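Local coordinates for ribosomal RNA processing protein 6 (Trypanosoma brucei brucei, PDB 4NLC), which probably degrades and trims RNA from its 3' end as a nuclear exosome-associated exonuclease, here represented by its catalytic core, at residues P268-A279 / R296-R307. The protein carries 1 engineered substitution. Residues are numbered along the deposited sequence; the frame is centred on the assembly and turned at random.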
ATOM      1  N   PRO A 268       6.784   9.939  -0.881  1.00 43.30           N
ATOM      2  CA  PRO A 268       6.157  11.047  -0.139  1.00 45.15           C
ATOM      3  C   PRO A 268       6.917  12.354  -0.397  1.00 51.87           C
ATOM      4  O   PRO A 268       8.147  12.408  -0.380  1.00 49.31           O
ATOM      5  CB  PRO A 268       6.235  10.583   1.315  1.00 47.16           C
ATOM      6  CG  PRO A 268       6.237   9.096   1.225  1.00 50.22           C
ATOM      7  CD  PRO A 268       7.096   8.818   0.024  1.00 45.24           C
ATOM      8  N   HIS A 269       6.146  13.370  -0.742  1.00 52.59           N
ATOM      9  CA  HIS A 269       6.514  14.707  -1.207  1.00 55.32           C
ATOM     10  C   HIS A 269       6.535  15.771  -0.091  1.00 60.50           C
ATOM     11  O   HIS A 269       5.469  16.202   0.368  1.00 61.47           O
ATOM     12  CB  HIS A 269       5.484  15.078  -2.291  1.00 56.84           C
ATOM     13  CG  HIS A 269       4.366  14.069  -2.358  1.00 60.26           C
ATOM     14  ND1 HIS A 269       3.454  13.923  -1.312  1.00 62.21           N
ATOM     15  CD2 HIS A 269       4.118  13.110  -3.286  1.00 61.91           C
ATOM     16  CE1 HIS A 269       2.668  12.914  -1.656  1.00 61.12           C
ATOM     17  NE2 HIS A 269       3.024  12.393  -2.837  1.00 61.14           N
ATOM     18  N   LEU A 270       7.739  16.187   0.353  1.00 53.60           N
ATOM     19  CA  LEU A 270       7.846  17.237   1.380  1.00 51.86           C
ATOM     20  C   LEU A 270       8.063  18.585   0.725  1.00 54.19           C
ATOM     21  O   LEU A 270       9.101  18.817   0.099  1.00 53.03           O
ATOM     22  CB  LEU A 270       8.949  16.966   2.432  1.00 50.05           C
ATOM     23  CG  LEU A 270       9.071  17.909   3.683  1.00 53.81           C
ATOM     24  CD1 LEU A 270       9.922  19.135   3.425  1.00 54.21           C
ATOM     25  CD2 LEU A 270       7.726  18.203   4.378  1.00 55.04           C
ATOM     26  N   ASP A 271       7.081  19.473   0.885  1.00 50.58           N
ATOM     27  CA  ASP A 271       7.146  20.830   0.368  1.00 51.59           C
ATOM     28  C   ASP A 271       7.499  21.703   1.579  1.00 56.36           C
ATOM     29  O   ASP A 271       6.667  21.865   2.482  1.00 55.34           O
ATOM     30  CB  ASP A 271       5.811  21.252  -0.281  1.00 54.23           C
ATOM     31  CG  ASP A 271       5.937  22.397  -1.271  1.00 61.47           C
ATOM     32  OD1 ASP A 271       6.704  23.347  -0.992  1.00 59.92           O
ATOM     33  OD2 ASP A 271       5.273  22.340  -2.333  1.00 70.53           O
ATOM     34  N   PRO A 272       8.752  22.207   1.664  1.00 54.55           N
ATOM     35  CA  PRO A 272       9.148  22.990   2.853  1.00 53.90           C
ATOM     36  C   PRO A 272       8.393  24.310   3.051  1.00 58.18           C
ATOM     37  O   PRO A 272       8.461  24.889   4.140  1.00 55.87           O
ATOM     38  CB  PRO A 272      10.654  23.203   2.666  1.00 56.14           C
ATOM     39  CG  PRO A 272      11.065  22.212   1.588  1.00 61.60           C
ATOM     40  CD  PRO A 272       9.875  22.067   0.712  1.00 57.53           C
ATOM     41  N   ASP A 273       7.666  24.768   2.005  1.00 56.39           N
ATOM     42  CA  ASP A 273       6.873  26.000   2.038  1.00 57.20           C
ATOM     43  C   ASP A 273       5.370  25.725   2.237  1.00 62.30           C
ATOM     44  O   ASP A 273       4.639  26.665   2.543  1.00 61.89           O
ATOM     45  CB  ASP A 273       7.044  26.810   0.718  1.00 60.41           C
ATOM     46  CG  ASP A 273       8.440  26.922   0.115  1.00 65.79           C
ATOM     47  OD1 ASP A 273       9.420  26.987   0.884  1.00 65.67           O
ATOM     48  OD2 ASP A 273       8.541  27.016  -1.124  1.00 69.76           O
ATOM     49  N   VAL A 274       4.902  24.460   2.018  1.00 59.42           N
ATOM     50  CA  VAL A 274       3.468  24.111   2.000  1.00 58.99           C
ATOM     51  C   VAL A 274       3.022  22.990   2.981  1.00 59.63           C
ATOM     52  O   VAL A 274       2.059  23.216   3.712  1.00 58.19           O
ATOM     53  CB  VAL A 274       3.024  23.762   0.532  1.00 64.34           C
ATOM     54  CG1 VAL A 274       1.538  23.403   0.443  1.00 64.94           C
ATOM     55  CG2 VAL A 274       3.355  24.893  -0.450  1.00 65.50           C
ATOM     56  N   THR A 275       3.632  21.772   2.918  1.00 55.50           N
ATOM     57  CA  THR A 275       3.225  20.553   3.663  1.00 53.41           C
ATOM     58  C   THR A 275       2.793  20.815   5.114  1.00 54.32           C
ATOM     59  O   THR A 275       1.739  20.310   5.516  1.00 53.17           O
ATOM     60  CB  THR A 275       4.277  19.426   3.587  1.00 54.42           C
ATOM     61  OG1 THR A 275       4.693  19.255   2.238  1.00 51.95           O
ATOM     62  CG2 THR A 275       3.741  18.083   4.080  1.00 51.20           C
ATOM     63  N   TYR A 276       3.582  21.611   5.882  1.00 49.15           N
ATOM     64  CA  TYR A 276       3.257  21.958   7.267  1.00 47.51           C
ATOM     65  C   TYR A 276       1.828  22.569   7.416  1.00 52.10           C
ATOM     66  O   TYR A 276       1.116  22.207   8.352  1.00 50.99           O
ATOM     67  CB  TYR A 276       4.354  22.851   7.888  1.00 47.37           C
ATOM     68  CG  TYR A 276       4.279  24.316   7.519  1.00 49.31           C
ATOM     69  CD1 TYR A 276       4.838  24.787   6.334  1.00 52.18           C
ATOM     70  CD2 TYR A 276       3.662  25.235   8.361  1.00 49.53           C
ATOM     71  CE1 TYR A 276       4.769  26.133   5.988  1.00 54.00           C
ATOM     72  CE2 TYR A 276       3.596  26.588   8.030  1.00 51.00           C
ATOM     73  CZ  TYR A 276       4.158  27.033   6.846  1.00 60.28           C
ATOM     74  OH  TYR A 276       4.096  28.366   6.520  1.00 63.70           O
ATOM     75  N   LYS A 277       1.408  23.446   6.468  1.00 50.52           N
ATOM     76  CA  LYS A 277       0.081  24.081   6.470  1.00 52.04           C
ATOM     77  C   LYS A 277      -1.024  23.051   6.211  1.00 58.91           C
ATOM     78  O   LYS A 277      -2.111  23.161   6.784  1.00 59.42           O
ATOM     79  CB  LYS A 277      -0.014  25.199   5.419  1.00 55.53           C
ATOM     80  CG  LYS A 277       0.714  26.499   5.774  1.00 58.85           C
ATOM     81  CD  LYS A 277       0.642  27.512   4.629  1.00 56.28           C
ATOM     82  CE  LYS A 277       1.558  27.172   3.475  1.00 59.67           C
ATOM     83  NZ  LYS A 277       0.830  27.098   2.183  1.00 68.45           N
ATOM     84  N   GLN A 278      -0.741  22.057   5.345  1.00 56.32           N
ATOM     85  CA  GLN A 278      -1.684  20.996   4.986  1.00 57.87           C
ATOM     86  C   GLN A 278      -1.951  20.053   6.158  1.00 63.37           C
ATOM     87  O   GLN A 278      -3.050  19.517   6.276  1.00 64.79           O
ATOM     88  CB  GLN A 278      -1.160  20.203   3.781  1.00 59.54           C
ATOM     89  CG  GLN A 278      -1.246  20.970   2.457  1.00 69.14           C
ATOM     90  CD  GLN A 278      -0.440  20.360   1.328  1.00 76.57           C
ATOM     91  OE1 GLN A 278       0.530  19.621   1.528  1.00 63.30           O
ATOM     92  NE2 GLN A 278      -0.788  20.722   0.104  1.00 73.99           N
ATOM     93  N   ALA A 279      -0.948  19.865   7.028  1.00 59.46           N
ATOM     94  CA  ALA A 279      -1.022  18.973   8.180  1.00 58.93           C
ATOM     95  C   ALA A 279      -1.476  19.671   9.457  1.00 62.90           C
ATOM     96  O   ALA A 279      -2.117  19.033  10.299  1.00 62.71           O
ATOM     97  CB  ALA A 279       0.324  18.307   8.397  1.00 58.30           C
ATOM     98  N   ARG A 296       6.570  25.687  11.418  1.00 29.72           N
ATOM     99  CA  ARG A 296       7.116  25.296  10.124  1.00 30.86           C
ATOM    100  C   ARG A 296       8.437  24.555  10.235  1.00 35.90           C
ATOM    101  O   ARG A 296       8.598  23.496   9.608  1.00 36.51           O
ATOM    102  CB  ARG A 296       7.242  26.525   9.207  1.00 33.15           C
ATOM    103  CG  ARG A 296       7.923  26.250   7.850  1.00 40.53           C
ATOM    104  CD  ARG A 296       7.964  27.489   6.971  1.00 46.83           C
ATOM    105  NE  ARG A 296       8.853  27.312   5.820  1.00 56.76           N
ATOM    106  CZ  ARG A 296       8.914  28.148   4.786  1.00 74.74           C
ATOM    107  NH1 ARG A 296       8.127  29.218   4.739  1.00 72.71           N
ATOM    108  NH2 ARG A 296       9.748  27.910   3.780  1.00 46.03           N
ATOM    109  N   GLU A 297       9.379  25.110  11.023  1.00 32.68           N
ATOM    110  CA  GLU A 297      10.720  24.544  11.218  1.00 32.34           C
ATOM    111  C   GLU A 297      10.688  23.208  11.974  1.00 33.69           C
ATOM    112  O   GLU A 297      11.425  22.305  11.595  1.00 33.66           O
ATOM    113  CB  GLU A 297      11.678  25.552  11.871  1.00 34.12           C
ATOM    114  CG  GLU A 297      11.976  26.805  11.056  1.00 48.18           C
ATOM    115  CD  GLU A 297      12.812  26.620   9.805  1.00 81.66           C
ATOM    116  OE1 GLU A 297      13.872  25.957   9.883  1.00 88.81           O
ATOM    117  OE2 GLU A 297      12.422  27.170   8.749  1.00 81.18           O
ATOM    118  N   ILE A 298       9.840  23.074  13.024  1.00 28.76           N
ATOM    119  CA  ILE A 298       9.684  21.800  13.744  1.00 29.52           C
ATOM    120  C   ILE A 298       9.101  20.738  12.775  1.00 36.90           C
ATOM    121  O   ILE A 298       9.589  19.612  12.728  1.00 37.16           O
ATOM    122  CB  ILE A 298       8.821  21.921  15.030  1.00 32.26           C
ATOM    123  CG1 ILE A 298       9.511  22.799  16.133  1.00 31.69           C
ATOM    124  CG2 ILE A 298       8.417  20.525  15.568  1.00 33.15           C
ATOM    125  CD1 ILE A 298      10.834  22.219  16.802  1.00 36.96           C
ATOM    126  N   PHE A 299       8.094  21.128  11.981  1.00 35.29           N
ATOM    127  CA  PHE A 299       7.472  20.244  11.014  1.00 35.97           C
ATOM    128  C   PHE A 299       8.471  19.795   9.946  1.00 39.54           C
ATOM    129  O   PHE A 299       8.482  18.622   9.584  1.00 39.32           O
ATOM    130  CB  PHE A 299       6.204  20.878  10.396  1.00 38.37           C
ATOM    131  CG  PHE A 299       5.392  19.867   9.612  1.00 41.36           C
ATOM    132  CD1 PHE A 299       5.702  19.573   8.284  1.00 45.61           C
ATOM    133  CD2 PHE A 299       4.371  19.150  10.223  1.00 43.67           C
ATOM    134  CE1 PHE A 299       4.983  18.599   7.576  1.00 47.24           C
ATOM    135  CE2 PHE A 299       3.638  18.198   9.505  1.00 47.04           C
ATOM    136  CZ  PHE A 299       3.954  17.922   8.191  1.00 45.44           C
ATOM    137  N   ASN A 300       9.308  20.713   9.453  1.00 37.45           N
ATOM    138  CA  ASN A 300      10.311  20.377   8.435  1.00 37.48           C
ATOM    139  C   ASN A 300      11.411  19.525   9.002  1.00 38.12           C
ATOM    140  O   ASN A 300      11.859  18.608   8.321  1.00 37.13           O
ATOM    141  CB  ASN A 300      10.834  21.614   7.714  1.00 37.54           C
ATOM    142  CG  ASN A 300       9.787  22.170   6.797  1.00 49.41           C
ATOM    143  OD1 ASN A 300       8.729  21.563   6.595  1.00 53.64           O
ATOM    144  ND2 ASN A 300      10.047  23.318   6.217  1.00 34.57           N
ATOM    145  N   TRP A 301      11.789  19.774  10.277  1.00 33.06           N
ATOM    146  CA  TRP A 301      12.755  18.943  10.980  1.00 32.22           C
ATOM    147  C   TRP A 301      12.156  17.518  11.169  1.00 34.72           C
ATOM    148  O   TRP A 301      12.863  16.519  10.984  1.00 35.22           O
ATOM    149  CB  TRP A 301      13.118  19.541  12.350  1.00 30.76           C
ATOM    150  CG  TRP A 301      14.047  18.640  13.097  1.00 32.12           C
ATOM    151  CD1 TRP A 301      15.399  18.572  12.954  1.00 35.60           C
ATOM    152  CD2 TRP A 301      13.675  17.527  13.930  1.00 31.61           C
ATOM    153  NE1 TRP A 301      15.897  17.508  13.667  1.00 35.01           N
ATOM    154  CE2 TRP A 301      14.863  16.855  14.283  1.00 36.02           C
ATOM    155  CE3 TRP A 301      12.451  17.047  14.432  1.00 32.69           C
ATOM    156  CZ2 TRP A 301      14.872  15.748  15.141  1.00 35.53           C
ATOM    157  CZ3 TRP A 301      12.457  15.938  15.268  1.00 34.37           C
ATOM    158  CH2 TRP A 301      13.657  15.307  15.623  1.00 35.50           C
ATOM    159  N   ARG A 302      10.874  17.440  11.565  1.00 29.10           N
ATOM    160  CA  ARG A 302      10.179  16.179  11.831  1.00 29.17           C
ATOM    161  C   ARG A 302      10.166  15.296  10.602  1.00 34.05           C
ATOM    162  O   ARG A 302      10.353  14.086  10.730  1.00 34.02           O
ATOM    163  CB  ARG A 302       8.764  16.410  12.416  1.00 27.85           C
ATOM    164  CG  ARG A 302       8.096  15.139  12.924  1.00 31.65           C
ATOM    165  CD  ARG A 302       6.658  15.369  13.341  1.00 39.87           C
ATOM    166  NE  ARG A 302       5.823  15.642  12.184  1.00 43.93           N
ATOM    167  CZ  ARG A 302       4.603  15.163  12.007  1.00 48.33           C
ATOM    168  NH1 ARG A 302       4.042  14.400  12.931  1.00 33.74           N
ATOM    169  NH2 ARG A 302       3.937  15.440  10.904  1.00 31.32           N
ATOM    170  N   ASP A 303      10.011  15.897   9.415  1.00 31.67           N
ATOM    171  CA  ASP A 303      10.038  15.142   8.168  1.00 31.93           C
ATOM    172  C   ASP A 303      11.459  14.640   7.859  1.00 35.48           C
ATOM    173  O   ASP A 303      11.607  13.483   7.505  1.00 34.61           O
ATOM    174  CB  ASP A 303       9.435  15.936   7.009  1.00 33.94           C
ATOM    175  CG  ASP A 303       9.267  15.067   5.775  1.00 40.29           C
ATOM    176  OD1 ASP A 303       8.258  14.332   5.697  1.00 38.60           O
ATOM    177  OD2 ASP A 303      10.157  15.096   4.912  1.00 44.97           O
ATOM    178  N   MET A 304      12.484  15.483   8.023  1.00 33.18           N
ATOM    179  CA  MET A 304      13.893  15.102   7.833  1.00 34.73           C
ATOM    180  C   MET A 304      14.286  13.939   8.775  1.00 34.58           C
ATOM    181  O   MET A 304      14.776  12.915   8.309  1.00 32.78           O
ATOM    182  CB  MET A 304      14.835  16.315   8.024  1.00 39.09           C
ATOM    183  CG  MET A 304      14.768  17.307   6.874  1.00 47.26           C
ATOM    184  SD  MET A 304      15.724  18.860   7.057  1.00 56.69           S
ATOM    185  CE  MET A 304      16.669  18.835   5.509  1.00 54.67           C
ATOM    186  N   ALA A 305      13.975  14.066  10.072  1.00 30.28           N
ATOM    187  CA  ALA A 305      14.262  13.048  11.074  1.00 29.99           C
ATOM    188  C   ALA A 305      13.507  11.733  10.796  1.00 33.91           C
ATOM    189  O   ALA A 305      14.009  10.657  11.122  1.00 33.72           O
ATOM    190  CB  ALA A 305      13.922  13.574  12.454  1.00 30.82           C
ATOM    191  N   ALA A 306      12.321  11.826  10.176  1.00 30.14           N
ATOM    192  CA  ALA A 306      11.489  10.674   9.832  1.00 29.59           C
ATOM    193  C   ALA A 306      12.154   9.871   8.711  1.00 33.38           C
ATOM    194  O   ALA A 306      12.153   8.639   8.759  1.00 31.88           O
ATOM    195  CB  ALA A 306      10.106  11.142   9.406  1.00 30.04           C
ATOM    196  N   ARG A 307      12.733  10.585   7.722  1.00 31.50           N
ATOM    197  CA  ARG A 307      13.477  10.049   6.580  1.00 32.76           C
ATOM    198  C   ARG A 307      14.727   9.284   7.018  1.00 37.47           C
ATOM    199  O   ARG A 307      14.956   8.143   6.582  1.00 36.08           O
ATOM    200  CB  ARG A 307      13.834  11.165   5.590  1.00 32.21           C
ATOM    201  CG  ARG A 307      12.619  11.646   4.812  1.00 39.28           C
ATOM    202  CD  ARG A 307      12.957  12.829   3.928  1.00 41.58           C
ATOM    203  NE  ARG A 307      11.752  13.482   3.415  1.00 42.09           N
ATOM    204  CZ  ARG A 307      11.247  13.338   2.192  1.00 49.28           C
ATOM    205  NH1 ARG A 307      11.829  12.527   1.312  1.00 29.20           N
ATOM    206  NH2 ARG A 307      10.148  13.981   1.848  1.00 42.69           N
TER
HETATM  207  O   HOH W   1      10.615  12.142  -1.144  1.00 61.84           O
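Asn-300 ND2 donates to Pro-272 O at 3.0 Å, in the loop that leads into helix 275-280. The bond is nearly straight (164°), lies in the amide plane and uses a lone pair in the carbonyl plane. Thr-275 suits the turn presenting this carbonyl: its OG1 accepts from Asp-271 N, while Asp-271 O takes the N-H groups of Val-274 and Thr-275. Arg-296, extended from CG to NE with CG anti to the backbone N (chi1 175°), joins an apolar stem to a charged end: CB sits 3.7 Å from the centroid of the Tyr-276 ring, a CH-pi contact over the face, and NH2 forms a salt bridge with Asp-273 OD1 at 3.1 Å. Phe-299 fills the apolar centre, with Tyr-276 CA over one face and the methyl of Ala-279 close to CE2. Further along the helix, Arg-307 NE grips Asp-303 OD2 at 2.7 Å; Leu-270 covers this pair, its CD2 at the Phe-299 ring edge. Arg-307 NH2 adds a weak bond to Pro-268 O, which a water also joins to NH1. Tyr-105 OH satisfies Asp-303 OD1. Segment 268-279 lies across helix 289-309 of the HRDC domain; Ile-319 of helix 319-328 borders Phe-299 and Ala-279, while Trp-301 packs on helices 313-316 and 351-359.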